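Local coordinates for Na Glutathione S-transferase 1 (Necator americanus, PDB 2ON7), which probably catalyses the conjugation of glutathione to electrophilic compounds, at residues 96-101 with 123-128; 131-136 with 173-178; 90-95 with 154-159. All coordinates share one frame; numbering follows the deposited sequence.

How the interactions relate
All three interactions lie in the helical C-terminal part of the glutathione S-transferase fold. Interactions 1 and 3 follow each other on helix 82-109, which pairs with helix 117-141 in the first and helix 155-168 in the third. Interaction 2 joins helix 117-141 to the loop between helices 155-168 and 179-189. The centres of interactions 1 and 2 are about 12 Å apart. That of interaction 3 is about 15 Å from each. Both segments of interaction 1 fall between those of interaction 3. Interaction 1 closes before 2 opens, whereas 2 and 3 alternate. Interaction 2 touches both others, through E101-K131 and F132 on Y95. All reach the second subunit, interaction 2 through F135 alone.

Interaction 1: 96-101 with 123-128; sequences SDYRVE and EVLLPA
E101 and Y98 of helix 82-109 meet A128, V124 and L125 of helix 117-141. The short helix axes run nearly antiparallel, at 159°, and approach to 9.7 Å. No hydrogen bond crosses between the segments, so the contact is made by van der Waals packing.

The first group of contacts is between side chains. CB of A128 sits against the E101 chain, 3.7 Å from E101 CB. It also lies 3.3 Å from E101 OE2, so one carboxylate oxygen rests on a methyl group. L125 lies one turn before A128. Its CD2 is 4.1 Å from the Y98 OH, a loose touch at an oblique crossing.

The second group uses backbone carbonyls. A128 O lies at the rim of the Y98 ring, near the ring plane, 3.5 Å from CD1. V124 meets the other carbonyl: its CG1, anti to its own backbone N (chi1 173°), is turned to E101 O at 3.3 Å.

The polar partner of E101 lies outside both segments. E101 OE1 forms a salt bridge with K131, further along helix 117-141. The Y98 ring also stacks with F132 and meets the H163 ring with planes nearly perpendicular.

OE1 thus pairs with K131 while OE2 lies on the A128 methyl. The chemistry implies a contact held by packing around the small A128, with a salt bridge along its border.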
loop_
_atom_site.group_PDB
_atom_site.type_symbol
_atom_site.label_atom_id
_atom_site.label_comp_id
_atom_site.label_asym_id
_atom_site.label_seq_id
_atom_site.Cartn_x
_atom_site.Cartn_y
_atom_site.Cartn_z
ATOM N N SER A 96 2.211 6.842 -0.119
ATOM C CA SER A 96 3.026 5.978 0.764
ATOM C C SER A 96 4.461 5.776 0.284
ATOM O O SER A 96 5.368 5.805 1.098
ATOM C CB SER A 96 2.340 4.636 0.965
ATOM O OG SER A 96 0.999 4.954 1.216
ATOM N N ASP A 97 4.655 5.579 -1.021
ATOM C CA ASP A 97 5.998 5.508 -1.635
ATOM C C ASP A 97 6.809 6.767 -1.266
ATOM O O ASP A 97 8.004 6.690 -0.882
ATOM C CB ASP A 97 5.924 5.451 -3.192
ATOM C CG ASP A 97 5.410 4.100 -3.753
ATOM O OD1 ASP A 97 5.096 3.173 -2.983
ATOM O OD2 ASP A 97 5.299 3.964 -5.001
ATOM N N TYR A 98 6.152 7.916 -1.438
ATOM C CA TYR A 98 6.702 9.193 -1.095
ATOM C C TYR A 98 7.167 9.193 0.367
ATOM O O TYR A 98 8.321 9.509 0.664
ATOM C CB TYR A 98 5.661 10.273 -1.369
ATOM C CG TYR A 98 5.759 11.498 -0.504
ATOM C CD1 TYR A 98 6.726 12.477 -0.746
ATOM C CD2 TYR A 98 4.866 11.700 0.529
ATOM C CE1 TYR A 98 6.794 13.636 0.036
ATOM C CE2 TYR A 98 4.927 12.828 1.310
ATOM C CZ TYR A 98 5.891 13.794 1.075
ATOM O OH TYR A 98 5.939 14.926 1.883
ATOM N N ARG A 99 6.261 8.795 1.256
ATOM C CA ARG A 99 6.519 8.706 2.659
ATOM C C ARG A 99 7.730 7.822 2.972
ATOM O O ARG A 99 8.496 8.188 3.849
ATOM C CB ARG A 99 5.259 8.212 3.397
ATOM C CG ARG A 99 4.260 9.321 3.777
ATOM C CD ARG A 99 4.927 10.317 4.697
ATOM N NE ARG A 99 3.964 10.985 5.545
ATOM C CZ ARG A 99 4.024 11.076 6.864
ATOM N NH1 ARG A 99 5.038 10.571 7.559
ATOM N NH2 ARG A 99 3.054 11.728 7.481
ATOM N N VAL A 100 7.890 6.678 2.277
ATOM C CA VAL A 100 9.116 5.828 2.355
ATOM C C VAL A 100 10.394 6.597 1.922
ATOM O O VAL A 100 11.457 6.488 2.557
ATOM C CB VAL A 100 8.949 4.466 1.514
ATOM C CG1 VAL A 100 10.287 3.833 1.130
ATOM C CG2 VAL A 100 8.077 3.447 2.250
ATOM N N GLU A 101 10.288 7.346 0.820
ATOM C CA GLU A 101 11.370 8.225 0.355
ATOM C C GLU A 101 11.850 9.172 1.440
ATOM O O GLU A 101 13.069 9.390 1.583
ATOM C CB GLU A 101 10.919 9.058 -0.839
ATOM C CG GLU A 101 11.231 8.448 -2.185
ATOM C CD GLU A 101 10.260 8.883 -3.267
ATOM O OE1 GLU A 101 10.083 8.116 -4.231
ATOM O OE2 GLU A 101 9.648 9.967 -3.149
ATOM N N GLU A 123 18.513 17.158 0.225
ATOM C CA GLU A 123 18.831 15.915 -0.491
ATOM C C GLU A 123 17.746 14.808 -0.497
ATOM O O GLU A 123 17.781 13.910 -1.350
ATOM C CB GLU A 123 20.183 15.354 -0.004
ATOM C CG GLU A 123 21.428 16.151 -0.491
ATOM C CD GLU A 123 22.731 15.687 0.160
ATOM O OE1 GLU A 123 23.796 15.785 -0.494
ATOM O OE2 GLU A 123 22.695 15.216 1.324
ATOM N N VAL A 124 16.782 14.892 0.421
ATOM C CA VAL A 124 15.794 13.828 0.604
ATOM C C VAL A 124 14.344 14.343 0.515
ATOM O O VAL A 124 13.619 13.929 -0.382
ATOM C CB VAL A 124 16.084 12.966 1.906
ATOM C CG1 VAL A 124 14.980 11.982 2.190
ATOM C CG2 VAL A 124 17.429 12.226 1.784
ATOM N N LEU A 125 13.921 15.241 1.406
ATOM C CA LEU A 125 12.540 15.794 1.367
ATOM C C LEU A 125 12.174 16.542 0.035
ATOM O O LEU A 125 11.165 16.232 -0.591
ATOM C CB LEU A 125 12.297 16.731 2.571
ATOM C CG LEU A 125 10.961 16.958 3.307
ATOM C CD1 LEU A 125 10.846 18.424 3.735
ATOM C CD2 LEU A 125 9.693 16.515 2.560
ATOM N N LEU A 126 12.980 17.526 -0.376
ATOM C CA LEU A 126 12.578 18.397 -1.494
ATOM C C LEU A 126 12.419 17.673 -2.872
ATOM O O LEU A 126 11.392 17.838 -3.535
ATOM C CB LEU A 126 13.457 19.665 -1.584
ATOM C CG LEU A 126 13.377 20.702 -0.449
ATOM C CD1 LEU A 126 14.164 21.935 -0.823
ATOM C CD2 LEU A 126 11.951 21.090 -0.100
ATOM N N PRO A 127 13.437 16.888 -3.306
ATOM C CA PRO A 127 13.222 15.940 -4.413
ATOM C C PRO A 127 11.933 15.104 -4.275
ATOM O O PRO A 127 10.998 15.284 -5.068
ATOM C CB PRO A 127 14.471 15.049 -4.359
ATOM C CG PRO A 127 15.536 15.961 -3.798
ATOM C CD PRO A 127 14.842 16.890 -2.840
ATOM N N ALA A 128 11.873 14.215 -3.286
ATOM C CA ALA A 128 10.708 13.377 -3.075
ATOM C C ALA A 128 9.364 14.128 -3.182
ATOM O O ALA A 128 8.366 13.572 -3.632
ATOM C CB ALA A 128 10.804 12.678 -1.702
#

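Interaction 2: 131-136 with 173-178; sequences KFFGFI and EFLEGY
F133 projects from helix 117-141 into the loop 173-178 and meets Y178, L175 and F174 in turn. The contact starts at CB. This atom lies over one face of the Y178 ring, 3.7 Å from its centroid, a CH-pi contact displaced toward the rim. CG is anti to the carbonyl carbon (chi1 -79°), and the ring extends past Y178 into the loop.

CD2 comes next, 3.8 Å from Y178 CD1. Here the edge of the F133 ring is turned to the Y178 face in a T-shaped pair, with the planes at 73°. CE2 reaches the methyl CD2 of L175 at 3.5 Å. It also lies 3.8 Å from F174 O, a carbonyl that accepts a hydrogen bond from R129. At the tip, CZ is 3.5 Å from F174 CE2. This second aromatic pair is an offset edge-to-face contact, with planes at 66°.

The loop is held in shape by two type I turns. The second is closed by Y178 N to L175 O at 3.0 Å. Y178 takes the N-cap position before helix 179-189, and its OH is hydrogen-bonded to D130 on helix 117-141.

F133, F174 and Y178 thus form an aromatic cluster. It fastens the connection between helices 155-168 and 179-189 to helix 117-141 in the C-terminal domain of the glutathione S-transferase fold.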
loop_
_atom_site.group_PDB
_atom_site.type_symbol
_atom_site.label_atom_id
_atom_site.label_comp_id
_atom_site.label_asym_id
_atom_site.label_seq_id
_atom_site.Cartn_x
_atom_site.Cartn_y
_atom_site.Cartn_z
ATOM N N LYS A 131 8.489 15.200 -6.963
ATOM C CA LYS A 131 7.911 14.150 -7.749
ATOM C C LYS A 131 6.473 13.968 -7.294
ATOM O O LYS A 131 5.570 14.029 -8.118
ATOM C CB LYS A 131 8.702 12.849 -7.628
ATOM C CG LYS A 131 8.157 11.725 -8.486
ATOM C CD LYS A 131 9.093 10.510 -8.488
ATOM C CE LYS A 131 8.908 9.687 -7.228
ATOM N NZ LYS A 131 9.906 8.592 -7.182
ATOM N N PHE A 132 6.257 13.810 -5.986
ATOM C CA PHE A 132 4.921 13.530 -5.498
ATOM C C PHE A 132 3.911 14.609 -5.875
ATOM O O PHE A 132 2.835 14.306 -6.406
ATOM C CB PHE A 132 4.915 13.251 -4.001
ATOM C CG PHE A 132 3.543 12.958 -3.443
ATOM C CD1 PHE A 132 3.067 13.681 -2.341
ATOM C CD2 PHE A 132 2.739 11.964 -4.009
ATOM C CE1 PHE A 132 1.820 13.438 -1.814
ATOM C CE2 PHE A 132 1.480 11.679 -3.468
ATOM C CZ PHE A 132 1.024 12.432 -2.372
ATOM N N PHE A 133 4.274 15.855 -5.631
ATOM C CA PHE A 133 3.416 16.995 -5.916
ATOM C C PHE A 133 3.249 17.199 -7.432
ATOM O O PHE A 133 2.176 17.643 -7.891
ATOM C CB PHE A 133 3.978 18.245 -5.238
ATOM C CG PHE A 133 3.682 18.344 -3.749
ATOM C CD1 PHE A 133 3.066 17.291 -3.047
ATOM C CD2 PHE A 133 4.028 19.503 -3.046
ATOM C CE1 PHE A 133 2.826 17.379 -1.664
ATOM C CE2 PHE A 133 3.773 19.627 -1.660
ATOM C CZ PHE A 133 3.166 18.561 -0.968
ATOM N N GLY A 134 4.294 16.876 -8.210
ATOM C CA GLY A 134 4.187 16.911 -9.662
ATOM C C GLY A 134 2.998 16.084 -10.120
ATOM O O GLY A 134 2.150 16.580 -10.852
ATOM N N PHE A 135 2.914 14.842 -9.649
ATOM C CA PHE A 135 1.805 13.928 -9.976
ATOM C C PHE A 135 0.476 14.321 -9.354
ATOM O O PHE A 135 -0.554 14.335 -10.032
ATOM C CB PHE A 135 2.133 12.494 -9.575
ATOM C CG PHE A 135 3.398 11.969 -10.201
ATOM C CD1 PHE A 135 4.366 11.348 -9.417
ATOM C CD2 PHE A 135 3.613 12.089 -11.571
ATOM C CE1 PHE A 135 5.522 10.869 -9.988
ATOM C CE2 PHE A 135 4.765 11.598 -12.154
ATOM C CZ PHE A 135 5.735 10.998 -11.355
ATOM N N ILE A 136 0.508 14.626 -8.059
ATOM C CA ILE A 136 -0.689 15.122 -7.376
ATOM C C ILE A 136 -1.284 16.320 -8.167
ATOM O O ILE A 136 -2.472 16.324 -8.413
ATOM C CB ILE A 136 -0.454 15.392 -5.830
ATOM C CG1 ILE A 136 -0.012 14.125 -5.098
ATOM C CG2 ILE A 136 -1.691 15.867 -5.129
ATOM C CD1 ILE A 136 -1.057 12.938 -5.039
ATOM N N GLU A 173 7.867 26.639 4.009
ATOM C CA GLU A 173 7.765 26.803 2.545
ATOM C C GLU A 173 7.532 25.496 1.771
ATOM O O GLU A 173 8.057 25.332 0.660
ATOM C CB GLU A 173 8.984 27.531 1.983
ATOM C CG GLU A 173 10.182 27.538 2.903
ATOM C CD GLU A 173 10.772 26.162 3.117
ATOM O OE1 GLU A 173 10.795 25.663 4.267
ATOM O OE2 GLU A 173 11.228 25.599 2.121
ATOM N N PHE A 174 6.714 24.600 2.332
ATOM C CA PHE A 174 6.528 23.281 1.743
ATOM C C PHE A 174 5.723 23.287 0.426
ATOM O O PHE A 174 5.970 22.484 -0.492
ATOM C CB PHE A 174 5.918 22.307 2.771
ATOM C CG PHE A 174 6.033 20.883 2.374
ATOM C CD1 PHE A 174 7.283 20.333 2.073
ATOM C CD2 PHE A 174 4.902 20.068 2.308
ATOM C CE1 PHE A 174 7.397 19.011 1.700
ATOM C CE2 PHE A 174 5.008 18.731 1.967
ATOM C CZ PHE A 174 6.240 18.207 1.634
ATOM N N LEU A 175 4.792 24.232 0.322
ATOM C CA LEU A 175 3.865 24.247 -0.795
ATOM C C LEU A 175 4.271 25.281 -1.835
ATOM O O LEU A 175 3.515 25.577 -2.759
ATOM C CB LEU A 175 2.457 24.497 -0.281
ATOM C CG LEU A 175 2.031 23.522 0.817
ATOM C CD1 LEU A 175 0.551 23.728 1.096
ATOM C CD2 LEU A 175 2.311 21.999 0.503
ATOM N N GLU A 176 5.488 25.800 -1.681
ATOM C CA GLU A 176 6.032 26.873 -2.508
ATOM C C GLU A 176 5.730 26.774 -4.021
ATOM O O GLU A 176 5.147 27.699 -4.607
ATOM C CB GLU A 176 7.542 27.067 -2.246
ATOM C CG GLU A 176 7.863 28.146 -1.203
ATOM C CD GLU A 176 9.317 28.729 -1.261
ATOM O OE1 GLU A 176 10.210 28.197 -1.939
ATOM O OE2 GLU A 176 9.569 29.735 -0.577
ATOM N N GLY A 177 6.124 25.690 -4.666
ATOM C CA GLY A 177 5.962 25.657 -6.134
ATOM C C GLY A 177 4.651 25.033 -6.590
ATOM O O GLY A 177 4.523 24.633 -7.729
ATOM N N TYR A 178 3.677 24.938 -5.682
ATOM C CA TYR A 178 2.483 24.128 -5.914
ATOM C C TYR A 178 1.219 24.844 -5.375
ATOM O O TYR A 178 0.738 24.560 -4.278
ATOM C CB TYR A 178 2.710 22.716 -5.346
ATOM C CG TYR A 178 4.031 22.107 -5.829
ATOM C CD1 TYR A 178 5.255 22.362 -5.145
ATOM C CD2 TYR A 178 4.079 21.320 -7.001
ATOM C CE1 TYR A 178 6.475 21.836 -5.622
ATOM C CE2 TYR A 178 5.281 20.779 -7.469
ATOM C CZ TYR A 178 6.465 21.035 -6.789
ATOM O OH TYR A 178 7.622 20.489 -7.274
#

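Interaction 3: 90-95 with 154-159; sequences SLADQY and TWVDLL
A92 and L91 face V156 where two near-parallel helices, 82-109 and 155-168, pack inside the C-terminal domain of the glutathione S-transferase fold. The short axes are 9.6 Å apart and cross at 20°. The CA atoms of A92 and V156 lie 5.7 Å from each other, a close approach that the small A92 allows.

Three side chains gather on A92. CG1 of V156 is 3.5 Å from A92 N and 3.7 Å from A92 CB, and it also touches CB of L91. W155, with CG between its backbone N and carbonyl carbon (chi1 63°), lays its indole so that CH2 of the six-membered ring comes 3.4 Å from A92 CB. L159 CD1 completes the set, 3.8 Å from A92 CB and 4.0 Å from Y95 CD2. Y95 and L159 thus close the C-terminal end of the contact.

At the other end T154 N donates a nearly straight 2.9 Å hydrogen bond to D157 OD1, on the anti side of the carboxylate. The T-x-x-D sequence and this bond fit the family's N-capping box, with only the backbone-to-carboxylate half formed here. D157 OD2 is bonded to L148 N.

Helix 64-75 packs against W155, helix 117-141 against L91, and H163 meets Y95 edge-to-face. L91 also touches F48 of the second subunit, so helix 82-109 both packs on helix 155-168 and contributes to the dimer contact.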
loop_
_atom_site.group_PDB
_atom_site.type_symbol
_atom_site.label_atom_id
_atom_site.label_comp_id
_atom_site.label_asym_id
_atom_site.label_seq_id
_atom_site.Cartn_x
_atom_site.Cartn_y
_atom_site.Cartn_z
ATOM N N SER A 90 -4.671 4.004 -5.809
ATOM C CA SER A 90 -3.421 4.206 -6.489
ATOM C C SER A 90 -2.715 5.475 -6.012
ATOM O O SER A 90 -1.495 5.540 -6.049
ATOM C CB SER A 90 -3.620 4.230 -8.011
ATOM O OG SER A 90 -3.934 5.540 -8.481
ATOM N N LEU A 91 -3.484 6.491 -5.605
ATOM C CA LEU A 91 -2.918 7.739 -5.100
ATOM C C LEU A 91 -2.429 7.613 -3.677
ATOM O O LEU A 91 -1.519 8.287 -3.263
ATOM C CB LEU A 91 -3.939 8.869 -5.169
ATOM C CG LEU A 91 -4.197 9.524 -6.539
ATOM C CD1 LEU A 91 -5.622 10.101 -6.567
ATOM C CD2 LEU A 91 -3.151 10.605 -6.835
ATOM N N ALA A 92 -3.067 6.750 -2.918
ATOM C CA ALA A 92 -2.759 6.575 -1.538
ATOM C C ALA A 92 -1.455 5.803 -1.413
ATOM O O ALA A 92 -0.726 6.018 -0.431
ATOM C CB ALA A 92 -3.880 5.816 -0.872
ATOM N N ASP A 93 -1.217 4.883 -2.367
ATOM C CA ASP A 93 -0.001 4.078 -2.484
ATOM C C ASP A 93 1.193 4.912 -3.002
ATOM O O ASP A 93 2.369 4.656 -2.651
ATOM C CB ASP A 93 -0.217 2.910 -3.487
ATOM C CG ASP A 93 -0.879 1.677 -2.885
ATOM O OD1 ASP A 93 -1.084 1.596 -1.645
ATOM O OD2 ASP A 93 -1.172 0.748 -3.681
ATOM N N GLN A 94 0.892 5.857 -3.887
ATOM C CA GLN A 94 1.912 6.778 -4.405
ATOM C C GLN A 94 2.368 7.686 -3.289
ATOM O O GLN A 94 3.570 7.881 -3.104
ATOM C CB GLN A 94 1.369 7.626 -5.577
ATOM C CG GLN A 94 2.389 8.514 -6.285
ATOM C CD GLN A 94 3.521 7.748 -6.965
ATOM O OE1 GLN A 94 3.422 6.525 -7.240
ATOM N NE2 GLN A 94 4.610 8.475 -7.264
ATOM N N TYR A 95 1.390 8.247 -2.566
ATOM C CA TYR A 95 1.637 8.928 -1.301
ATOM C C TYR A 95 2.503 8.124 -0.293
ATOM O O TYR A 95 3.399 8.668 0.329
ATOM C CB TYR A 95 0.327 9.363 -0.659
ATOM C CG TYR A 95 0.483 9.795 0.770
ATOM C CD1 TYR A 95 0.900 11.090 1.097
ATOM C CD2 TYR A 95 0.207 8.909 1.807
ATOM C CE1 TYR A 95 1.041 11.476 2.446
ATOM C CE2 TYR A 95 0.352 9.269 3.122
ATOM C CZ TYR A 95 0.756 10.556 3.442
ATOM O OH TYR A 95 0.893 10.874 4.782
ATOM N N THR A 154 -13.016 11.684 -1.020
ATOM C CA THR A 154 -12.626 10.307 -0.754
ATOM C C THR A 154 -11.511 10.359 0.282
ATOM O O THR A 154 -10.966 11.437 0.539
ATOM C CB THR A 154 -12.086 9.588 -2.023
ATOM O OG1 THR A 154 -10.814 10.138 -2.371
ATOM C CG2 THR A 154 -13.044 9.713 -3.214
ATOM N N TRP A 155 -11.151 9.209 0.855
ATOM C CA TRP A 155 -10.120 9.136 1.900
ATOM C C TRP A 155 -8.724 9.640 1.533
ATOM O O TRP A 155 -7.997 10.052 2.436
ATOM C CB TRP A 155 -10.034 7.704 2.524
ATOM C CG TRP A 155 -9.633 6.552 1.625
ATOM C CD1 TRP A 155 -10.426 5.895 0.712
ATOM C CD2 TRP A 155 -8.362 5.867 1.604
ATOM N NE1 TRP A 155 -9.710 4.877 0.114
ATOM C CE2 TRP A 155 -8.449 4.842 0.647
ATOM C CE3 TRP A 155 -7.152 6.037 2.304
ATOM C CZ2 TRP A 155 -7.365 3.992 0.351
ATOM C CZ3 TRP A 155 -6.071 5.182 2.031
ATOM C CH2 TRP A 155 -6.193 4.159 1.063
ATOM N N VAL A 156 -8.285 9.563 0.260
ATOM C CA VAL A 156 -6.971 10.155 -0.085
ATOM C C VAL A 156 -6.932 11.669 0.128
ATOM O O VAL A 156 -5.898 12.196 0.517
ATOM C CB VAL A 156 -6.509 10.030 -1.562
ATOM C CG1 VAL A 156 -5.346 9.101 -1.686
ATOM C CG2 VAL A 156 -7.621 9.840 -2.523
ATOM N N ASP A 157 -8.014 12.364 -0.210
ATOM C CA ASP A 157 -8.126 13.804 0.081
ATOM C C ASP A 157 -7.591 14.149 1.518
ATOM O O ASP A 157 -6.865 15.116 1.715
ATOM C CB ASP A 157 -9.577 14.254 -0.135
ATOM C CG ASP A 157 -9.998 14.178 -1.631
ATOM O OD1 ASP A 157 -11.081 13.649 -1.963
ATOM O OD2 ASP A 157 -9.194 14.641 -2.487
ATOM N N LEU A 158 -7.900 13.286 2.479
ATOM C CA LEU A 158 -7.592 13.483 3.886
ATOM C C LEU A 158 -6.150 13.177 4.179
ATOM O O LEU A 158 -5.461 13.959 4.835
ATOM C CB LEU A 158 -8.491 12.583 4.742
ATOM C CG LEU A 158 -9.988 12.548 4.493
ATOM C CD1 LEU A 158 -10.563 11.399 5.317
ATOM C CD2 LEU A 158 -10.614 13.883 4.918
ATOM N N LEU A 159 -5.707 12.028 3.689
ATOM C CA LEU A 159 -4.311 11.647 3.757
ATOM C C LEU A 159 -3.379 12.784 3.395
ATOM O O LEU A 159 -2.470 13.137 4.176
ATOM C CB LEU A 159 -4.040 10.483 2.808
ATOM C CG LEU A 159 -4.193 9.041 3.276
ATOM C CD1 LEU A 159 -3.686 8.129 2.137
ATOM C CD2 LEU A 159 -3.479 8.749 4.672
#